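Local atomic coordinates of putative NADH-depentdent flavin oxidoreductase (PDB entry 5OCS), a protein that probably acts as an FMN-dependent, NADPH-oxidising ene-reductase of the Old Yellow Enzyme family, built on a TIM barrel. Residues E56-P62 with L71-N75; P62-P68 with R126-F131. All coordinates share one frame; numbering follows the deposited sequence.

How the contacts relate
Both contacts lie where barrel strand 52-59 gives way to the loop leading into helix 76-92, and their centres are about 11 Å apart. Contact 1 folds that loop back onto the strand that precedes it; contact 2 joins the same loop to the one after strand 96-102. Pro62 belongs to both, and Arg65 of contact 2 also reaches contact 1: its CG is 3.4 Å from Ala59 CB, and its NH1 packs 3.5 Å from Tyr74 OH. Contact 1 includes Ala57, an FMN-binding residue whose side chain is about 3 Å from that of Gln100, another such residue. Contact 2 is more peripheral, with the side chain of Thr67 about 7 Å from that of Cys25.

Contact 1 of 2, residues E56-P62 with L71-N75; sequences EATAVSP and LGLYN
The Tyr74 ring carries Pro62 on one face, and Ala59 O lies at its edge. Pro62 CD is 3.7 Å from the ring centroid and only 9° off the normal, a CH-pi contact. Ala59 O approaches CD2 of Tyr74 at 3.5 Å, near the ring plane. With CG between the backbone N and the carbonyl carbon (chi1 53°), the ring is brought alongside Ser61 and Pro62, its CD2 close to Ser61 C. A single parallel-type bridge fixes this register: Ala59 N donates to Leu71 O at 2.9 Å and Leu73 N to Ala59 O at 3.1 Å, both nearly straight. Beside it, Thr58 divides its branches: CG2 meets Leu73 CB at 3.5 Å, while OG1, which donates to Glu56 O, packs 3.5 Å from Leu71 CD2. Leu71 crosses the Glu56 chain at about a right angle. A water accepts from Leu71 N and lies by the Glu56 carboxylate, whose OE1 also receives Gln26 N. The loop after strand 52-59 of the TIM barrel thus pairs back onto the strand's C-terminal end, which holds the FMN-binding residue Ala57. Thr58 and Val60 bond through their backbones to strand 96-102, Val60 and Leu73 touch helix 150-169, and Asn75 N-caps helix 76-92.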
ATOM      1  N   GLU D  56       5.321 -14.601  -2.239  1.00  8.52           N
ATOM      2  CA  GLU D  56       4.643 -15.750  -1.696  1.00  8.30           C
ATOM      3  C   GLU D  56       4.970 -17.067  -2.408  1.00  8.05           C
ATOM      4  O   GLU D  56       5.397 -17.094  -3.563  1.00  8.29           O
ATOM      5  CB  GLU D  56       3.127 -15.573  -1.792  1.00  8.36           C
ATOM      6  CG  GLU D  56       2.575 -15.600  -3.199  1.00  9.03           C
ATOM      7  CD  GLU D  56       1.134 -15.108  -3.263  1.00  9.31           C
ATOM      8  OE1 GLU D  56       0.206 -15.905  -2.975  1.00  9.52           O
ATOM      9  OE2 GLU D  56       0.946 -13.923  -3.598  1.00  9.63           O
ATOM     10  N   ALA D  57       4.652 -18.147  -1.726  1.00  7.93           N
ATOM     11  CA  ALA D  57       4.764 -19.489  -2.285  1.00  8.32           C
ATOM     12  C   ALA D  57       4.190 -19.563  -3.687  1.00  8.27           C
ATOM     13  O   ALA D  57       2.961 -19.382  -3.919  1.00  9.72           O
ATOM     14  CB  ALA D  57       4.061 -20.510  -1.375  1.00  8.13           C
ATOM     15  N   THR D  58       5.075 -19.808  -4.643  1.00  8.25           N
ATOM     16  CA  THR D  58       4.722 -19.825  -6.020  1.00  8.54           C
ATOM     17  C   THR D  58       4.845 -21.251  -6.560  1.00  8.41           C
ATOM     18  O   THR D  58       5.935 -21.823  -6.574  1.00  8.69           O
ATOM     19  CB  THR D  58       5.635 -18.851  -6.775  1.00  9.48           C
ATOM     20  OG1 THR D  58       5.342 -17.522  -6.302  1.00  9.75           O
ATOM     21  CG2 THR D  58       5.383 -18.909  -8.284  1.00  9.76           C
ATOM     22  N   ALA D  59       3.706 -21.807  -6.965  1.00  8.92           N
ATOM     23  CA  ALA D  59       3.599 -23.211  -7.360  1.00  9.77           C
ATOM     24  C   ALA D  59       4.404 -23.493  -8.616  1.00  9.76           C
ATOM     25  O   ALA D  59       4.322 -22.757  -9.612  1.00 10.20           O
ATOM     26  CB  ALA D  59       2.136 -23.587  -7.564  1.00  9.33           C
ATOM     27  N   VAL D  60       5.185 -24.571  -8.566  1.00 10.45           N
ATOM     28  CA  VAL D  60       5.931 -25.049  -9.710  1.00 10.26           C
ATOM     29  C   VAL D  60       5.072 -25.835 -10.728  1.00 10.53           C
ATOM     30  O   VAL D  60       5.545 -26.109 -11.830  1.00 10.90           O
ATOM     31  CB  VAL D  60       7.215 -25.838  -9.279  1.00 10.51           C
ATOM     32  CG1 VAL D  60       8.098 -24.963  -8.381  1.00 10.52           C
ATOM     33  CG2 VAL D  60       6.855 -27.157  -8.569  1.00 11.19           C
ATOM     34  N   SER D  61       3.841 -26.163 -10.373  1.00 10.79           N
ATOM     35  CA  SER D  61       2.922 -26.885 -11.258  1.00 10.78           C
ATOM     36  C   SER D  61       1.567 -26.663 -10.688  1.00 11.49           C
ATOM     37  O   SER D  61       1.433 -26.351  -9.508  1.00 10.58           O
ATOM     38  CB  SER D  61       3.262 -28.390 -11.274  1.00 10.86           C
ATOM     39  OG  SER D  61       3.130 -28.992  -9.992  1.00 11.00           O
ATOM     40  N   PRO D  62       0.537 -26.864 -11.493  1.00 12.04           N
ATOM     41  CA  PRO D  62      -0.807 -26.688 -10.935  1.00 12.37           C
ATOM     42  C   PRO D  62      -1.083 -27.618  -9.761  1.00 12.11           C
ATOM     43  O   PRO D  62      -1.693 -27.203  -8.797  1.00 11.52           O
ATOM     44  CB  PRO D  62      -1.734 -27.102 -12.094  1.00 12.99           C
ATOM     45  CG  PRO D  62      -0.892 -27.260 -13.294  1.00 13.64           C
ATOM     46  CD  PRO D  62       0.553 -27.133 -12.943  1.00 12.81           C
ATOM     47  N   LEU D  71      -0.679 -18.421  -6.333  1.00  8.98           N
ATOM     48  CA  LEU D  71       0.232 -17.888  -7.337  1.00  9.13           C
ATOM     49  C   LEU D  71       1.049 -19.045  -7.933  1.00  8.79           C
ATOM     50  O   LEU D  71       1.411 -19.980  -7.212  1.00  9.36           O
ATOM     51  CB  LEU D  71       1.155 -16.815  -6.731  1.00  9.88           C
ATOM     52  CG  LEU D  71       1.882 -15.979  -7.785  1.00  9.72           C
ATOM     53  CD1 LEU D  71       0.919 -15.141  -8.632  1.00  9.93           C
ATOM     54  CD2 LEU D  71       2.936 -15.133  -7.090  1.00 10.03           C
ATOM     55  N   GLY D  72       1.235 -19.011  -9.244  1.00  8.69           N
ATOM     56  CA  GLY D  72       1.990 -20.015  -9.953  1.00  9.37           C
ATOM     57  C   GLY D  72       3.007 -19.406 -10.897  1.00  9.67           C
ATOM     58  O   GLY D  72       2.914 -18.233 -11.269  1.00  9.82           O
ATOM     59  N   LEU D  73       3.987 -20.206 -11.274  1.00  9.42           N
ATOM     60  CA  LEU D  73       4.915 -19.840 -12.333  1.00  9.72           C
ATOM     61  C   LEU D  73       5.219 -21.034 -13.216  1.00  9.90           C
ATOM     62  O   LEU D  73       6.384 -21.486 -13.325  1.00 10.14           O
ATOM     63  CB  LEU D  73       6.173 -19.251 -11.712  1.00 10.10           C
ATOM     64  CG  LEU D  73       7.080 -18.496 -12.665  1.00 10.22           C
ATOM     65  CD1 LEU D  73       6.311 -17.449 -13.480  1.00 10.08           C
ATOM     66  CD2 LEU D  73       8.237 -17.881 -11.894  1.00 10.25           C
ATOM     67  N   TYR D  74       4.156 -21.563 -13.801  1.00 10.04           N
ATOM     68  CA  TYR D  74       4.218 -22.857 -14.463  1.00 10.94           C
ATOM     69  C   TYR D  74       3.787 -22.820 -15.919  1.00 11.57           C
ATOM     70  O   TYR D  74       3.704 -23.870 -16.585  1.00 12.85           O
ATOM     71  CB  TYR D  74       3.495 -23.942 -13.625  1.00 10.92           C
ATOM     72  CG  TYR D  74       2.055 -23.643 -13.195  1.00 10.91           C
ATOM     73  CD1 TYR D  74       1.014 -23.551 -14.120  1.00 11.28           C
ATOM     74  CD2 TYR D  74       1.726 -23.479 -11.858  1.00 10.67           C
ATOM     75  CE1 TYR D  74      -0.307 -23.301 -13.717  1.00 11.36           C
ATOM     76  CE2 TYR D  74       0.410 -23.251 -11.431  1.00 10.89           C
ATOM     77  CZ  TYR D  74      -0.609 -23.164 -12.361  1.00 10.87           C
ATOM     78  OH  TYR D  74      -1.892 -22.914 -11.933  1.00 11.56           O
ATOM     79  N   ASN D  75       3.575 -21.610 -16.444  1.00 11.63           N
ATOM     80  CA  ASN D  75       3.267 -21.440 -17.859  1.00 11.96           C
ATOM     81  C   ASN D  75       3.547 -20.007 -18.270  1.00 12.37           C
ATOM     82  O   ASN D  75       3.784 -19.148 -17.413  1.00 11.30           O
ATOM     83  CB  ASN D  75       1.839 -21.874 -18.183  1.00 11.90           C
ATOM     84  CG  ASN D  75       0.787 -21.024 -17.548  1.00 12.92           C
ATOM     85  OD1 ASN D  75       0.939 -19.827 -17.405  1.00 13.26           O
ATOM     86  ND2 ASN D  75      -0.327 -21.648 -17.179  1.00 14.18           N
TER
HETATM   87  O   HOH W   1       0.347 -18.397  -3.659  1.00  7.65           O

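Contact 2 of 2, residues P62-P68 with R126-F131; sequences PEGRITP and RGWQTF
Trp128 inserts its indole into the bend of residues 62-68, and its NE1 donates to Glu63 O at 2.9 Å. Its CG sits between the backbone N and the carbonyl carbon (chi1 66°), which aims the indole at this loop. The bond is bent, 146° at the hydrogen, and the acceptor is tilted out of the ring plane. Around the six-membered ring, Arg65 O comes within 3.1 Å of Trp128 CZ2, and Pro68 CG packs against Trp128 CZ3 at 4.0 Å. The Arg65 guanidinium runs nearly parallel to the ring, 11° between the planes, but offset, only its NH2 end reaching over the rim, 4.0 Å from Trp128 CZ3; Pro62 O lies on the same side of the ring plane, toward the rim. At the other end of the contact, Glu63 CG touches Phe131 CD2 at 4.0 Å, and a water accepts from Phe131 N at 3.0 Å while donating to Glu63 O, a second grip on that carbonyl.

The next shell sets these groups in place. Residues 62-65 form a type I beta turn closed by Arg65 N to Pro62 O. Arg65 NE bonds to Pro62 O at 2.9 Å, on a lone pair and within the guanidinium plane, which fixes the rotation of the flat group beside and above the indole rim. Trp128 N bonds to Ser109 OG. The charged ends are paired beyond the contact: Glu63 OE2 with Lys155, and Arg126 NH2 with Glu111; the Arg126 chain crosses the Pro68 ring at about a right angle.

In the barrel, the two segments belong to loops following the adjacent parallel strands 52-59 and 96-102. Lys155 ties Glu63 to helix 150-169, and Phe131 begins the short strand 131-132, which pairs with strand 146-147.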
ATOM      1  N   PRO D  62       0.537 -26.864 -11.493  1.00 12.04           N
ATOM      2  CA  PRO D  62      -0.807 -26.688 -10.935  1.00 12.37           C
ATOM      3  C   PRO D  62      -1.083 -27.618  -9.761  1.00 12.11           C
ATOM      4  O   PRO D  62      -1.693 -27.203  -8.797  1.00 11.52           O
ATOM      5  CB  PRO D  62      -1.734 -27.102 -12.094  1.00 12.99           C
ATOM      6  CG  PRO D  62      -0.892 -27.260 -13.294  1.00 13.64           C
ATOM      7  CD  PRO D  62       0.553 -27.133 -12.943  1.00 12.81           C
ATOM      8  N   GLU D  63      -0.662 -28.878  -9.875  1.00 11.98           N
ATOM      9  CA  GLU D  63      -0.861 -29.891  -8.808  1.00 11.87           C
ATOM     10  C   GLU D  63      -0.117 -29.582  -7.517  1.00 11.58           C
ATOM     11  O   GLU D  63      -0.455 -30.112  -6.465  1.00 11.98           O
ATOM     12  CB  GLU D  63      -0.544 -31.349  -9.297  1.00 12.26           C
ATOM     13  CG  GLU D  63       0.907 -31.744  -9.573  1.00 12.34           C
ATOM     14  CD  GLU D  63       1.388 -31.432 -10.984  1.00 12.67           C
ATOM     15  OE1 GLU D  63       0.780 -30.583 -11.664  1.00 14.78           O
ATOM     16  OE2 GLU D  63       2.384 -32.019 -11.417  1.00 15.03           O
ATOM     17  N   GLY D  64       0.911 -28.740  -7.605  1.00 11.86           N
ATOM     18  CA  GLY D  64       1.678 -28.333  -6.484  1.00 11.13           C
ATOM     19  C   GLY D  64       1.155 -27.113  -5.758  1.00 11.21           C
ATOM     20  O   GLY D  64       1.715 -26.732  -4.728  1.00 10.09           O
ATOM     21  N   ARG D  65       0.060 -26.529  -6.234  1.00 10.55           N
ATOM     22  CA  ARG D  65      -0.568 -25.400  -5.540  1.00 10.81           C
ATOM     23  C   ARG D  65      -1.150 -25.851  -4.222  1.00 10.83           C
ATOM     24  O   ARG D  65      -1.708 -26.955  -4.138  1.00 12.04           O
ATOM     25  CB  ARG D  65      -1.711 -24.862  -6.388  1.00 11.21           C
ATOM     26  CG  ARG D  65      -1.249 -24.128  -7.617  1.00 11.31           C
ATOM     27  CD  ARG D  65      -2.425 -23.612  -8.420  1.00 11.72           C
ATOM     28  NE  ARG D  65      -3.103 -24.725  -9.069  1.00 11.60           N
ATOM     29  CZ  ARG D  65      -4.218 -24.616  -9.793  1.00 13.13           C
ATOM     30  NH1 ARG D  65      -4.794 -23.446  -9.958  1.00 12.27           N
ATOM     31  NH2 ARG D  65      -4.777 -25.707 -10.343  1.00 13.76           N
ATOM     32  N   ILE D  66      -1.086 -24.986  -3.209  1.00 10.15           N
ATOM     33  CA  ILE D  66      -1.810 -25.250  -1.970  1.00 10.47           C
ATOM     34  C   ILE D  66      -3.316 -25.227  -2.245  1.00 10.69           C
ATOM     35  O   ILE D  66      -4.064 -26.145  -1.850  1.00 10.52           O
ATOM     36  CB  ILE D  66      -1.470 -24.230  -0.880  1.00 11.23           C
ATOM     37  CG1 ILE D  66       0.068 -24.187  -0.624  1.00 11.15           C
ATOM     38  CG2 ILE D  66      -2.196 -24.594   0.411  1.00 11.26           C
ATOM     39  CD1 ILE D  66       0.465 -22.833  -0.044  1.00 11.46           C
ATOM     40  N   THR D  67      -3.757 -24.204  -2.953  1.00 10.91           N
ATOM     41  CA  THR D  67      -5.184 -23.944  -3.200  1.00 10.92           C
ATOM     42  C   THR D  67      -5.399 -23.597  -4.660  1.00 11.71           C
ATOM     43  O   THR D  67      -4.436 -23.255  -5.401  1.00 11.17           O
ATOM     44  CB  THR D  67      -5.767 -22.750  -2.407  1.00 10.89           C
ATOM     45  OG1 THR D  67      -5.367 -21.507  -3.006  1.00 11.04           O
ATOM     46  CG2 THR D  67      -5.263 -22.787  -0.969  1.00 11.11           C
ATOM     47  N   PRO D  68      -6.677 -23.590  -5.073  1.00 10.91           N
ATOM     48  CA  PRO D  68      -6.921 -23.213  -6.464  1.00 11.08           C
ATOM     49  C   PRO D  68      -6.608 -21.768  -6.828  1.00 11.30           C
ATOM     50  O   PRO D  68      -6.557 -21.430  -8.027  1.00 11.89           O
ATOM     51  CB  PRO D  68      -8.421 -23.518  -6.654  1.00 11.52           C
ATOM     52  CG  PRO D  68      -8.691 -24.568  -5.645  1.00 10.95           C
ATOM     53  CD  PRO D  68      -7.859 -24.247  -4.461  1.00 10.92           C
ATOM     54  N   ARG D 126     -12.886 -28.043  -8.636  1.00 29.21           N
ATOM     55  CA  ARG D 126     -11.603 -27.392  -8.299  1.00 26.66           C
ATOM     56  C   ARG D 126     -10.551 -28.295  -7.667  1.00 23.15           C
ATOM     57  O   ARG D 126      -9.420 -27.875  -7.577  1.00 23.73           O
ATOM     58  CB  ARG D 126     -11.803 -26.121  -7.426  1.00 26.13           C
ATOM     59  CG  ARG D 126     -12.731 -25.062  -8.055  1.00 26.88           C
ATOM     60  CD  ARG D 126     -13.079 -23.924  -7.084  1.00 24.73           C
ATOM     61  NE  ARG D 126     -13.748 -24.515  -5.938  1.00 24.40           N
ATOM     62  CZ  ARG D 126     -13.326 -24.515  -4.670  1.00 24.13           C
ATOM     63  NH1 ARG D 126     -12.248 -23.852  -4.271  1.00 21.48           N
ATOM     64  NH2 ARG D 126     -14.028 -25.187  -3.775  1.00 24.24           N
ATOM     65  N   GLY D 127     -10.904 -29.527  -7.272  1.00 22.14           N
ATOM     66  CA  GLY D 127      -9.999 -30.422  -6.561  1.00 21.57           C
ATOM     67  C   GLY D 127      -9.089 -31.186  -7.497  1.00 20.57           C
ATOM     68  O   GLY D 127      -9.327 -31.246  -8.701  1.00 20.44           O
ATOM     69  N   TRP D 128      -8.030 -31.760  -6.942  1.00 17.97           N
ATOM     70  CA  TRP D 128      -7.108 -32.592  -7.729  1.00 17.18           C
ATOM     71  C   TRP D 128      -6.342 -33.595  -6.928  1.00 17.05           C
ATOM     72  O   TRP D 128      -6.206 -33.467  -5.714  1.00 15.97           O
ATOM     73  CB  TRP D 128      -6.141 -31.741  -8.541  1.00 17.59           C
ATOM     74  CG  TRP D 128      -5.139 -30.910  -7.742  1.00 15.74           C
ATOM     75  CD1 TRP D 128      -3.932 -31.311  -7.287  1.00 15.78           C
ATOM     76  CD2 TRP D 128      -5.292 -29.548  -7.325  1.00 15.45           C
ATOM     77  NE1 TRP D 128      -3.300 -30.285  -6.630  1.00 14.88           N
ATOM     78  CE2 TRP D 128      -4.115 -29.187  -6.648  1.00 14.23           C
ATOM     79  CE3 TRP D 128      -6.288 -28.576  -7.511  1.00 15.64           C
ATOM     80  CZ2 TRP D 128      -3.919 -27.903  -6.153  1.00 13.92           C
ATOM     81  CZ3 TRP D 128      -6.093 -27.312  -6.980  1.00 15.31           C
ATOM     82  CH2 TRP D 128      -4.911 -26.983  -6.338  1.00 13.88           C
ATOM     83  N   GLN D 129      -5.852 -34.631  -7.614  1.00 17.56           N
ATOM     84  CA  GLN D 129      -5.016 -35.639  -6.958  1.00 19.43           C
ATOM     85  C   GLN D 129      -3.664 -35.037  -6.520  1.00 17.86           C
ATOM     86  O   GLN D 129      -2.982 -34.386  -7.329  1.00 17.38           O
ATOM     87  CB  GLN D 129      -4.758 -36.837  -7.872  1.00 22.05           C
ATOM     88  CG  GLN D 129      -4.002 -37.963  -7.141  1.00 25.15           C
ATOM     89  CD  GLN D 129      -4.836 -38.528  -5.981  1.00 30.43           C
ATOM     90  OE1 GLN D 129      -5.900 -39.094  -6.214  1.00 31.78           O
ATOM     91  NE2 GLN D 129      -4.383 -38.322  -4.717  1.00 32.90           N
ATOM     92  N   THR D 130      -3.305 -35.267  -5.250  1.00 16.80           N
ATOM     93  CA  THR D 130      -2.068 -34.746  -4.645  1.00 15.71           C
ATOM     94  C   THR D 130      -0.988 -35.827  -4.655  1.00 15.24           C
ATOM     95  O   THR D 130      -1.287 -37.017  -4.805  1.00 15.20           O
ATOM     96  CB  THR D 130      -2.344 -34.248  -3.214  1.00 15.48           C
ATOM     97  OG1 THR D 130      -2.784 -35.352  -2.391  1.00 15.85           O
ATOM     98  CG2 THR D 130      -3.404 -33.164  -3.251  1.00 14.85           C
ATOM     99  N   PHE D 131       0.255 -35.406  -4.497  1.00 14.29           N
ATOM    100  CA  PHE D 131       1.414 -36.261  -4.565  1.00 14.61           C
ATOM    101  C   PHE D 131       2.292 -36.033  -3.348  1.00 14.85           C
ATOM    102  O   PHE D 131       2.349 -34.906  -2.791  1.00 12.75           O
ATOM    103  CB  PHE D 131       2.195 -35.968  -5.868  1.00 15.67           C
ATOM    104  CG  PHE D 131       1.386 -36.273  -7.095  1.00 18.39           C
ATOM    105  CD1 PHE D 131       1.230 -37.596  -7.515  1.00 20.33           C
ATOM    106  CD2 PHE D 131       0.646 -35.285  -7.732  1.00 18.95           C
ATOM    107  CE1 PHE D 131       0.421 -37.904  -8.609  1.00 21.50           C
ATOM    108  CE2 PHE D 131      -0.163 -35.578  -8.826  1.00 20.49           C
ATOM    109  CZ  PHE D 131      -0.279 -36.896  -9.269  1.00 21.46           C
TER
HETATM  110  O   HOH W   2       0.460 -32.419  -4.728  1.00 12.25           O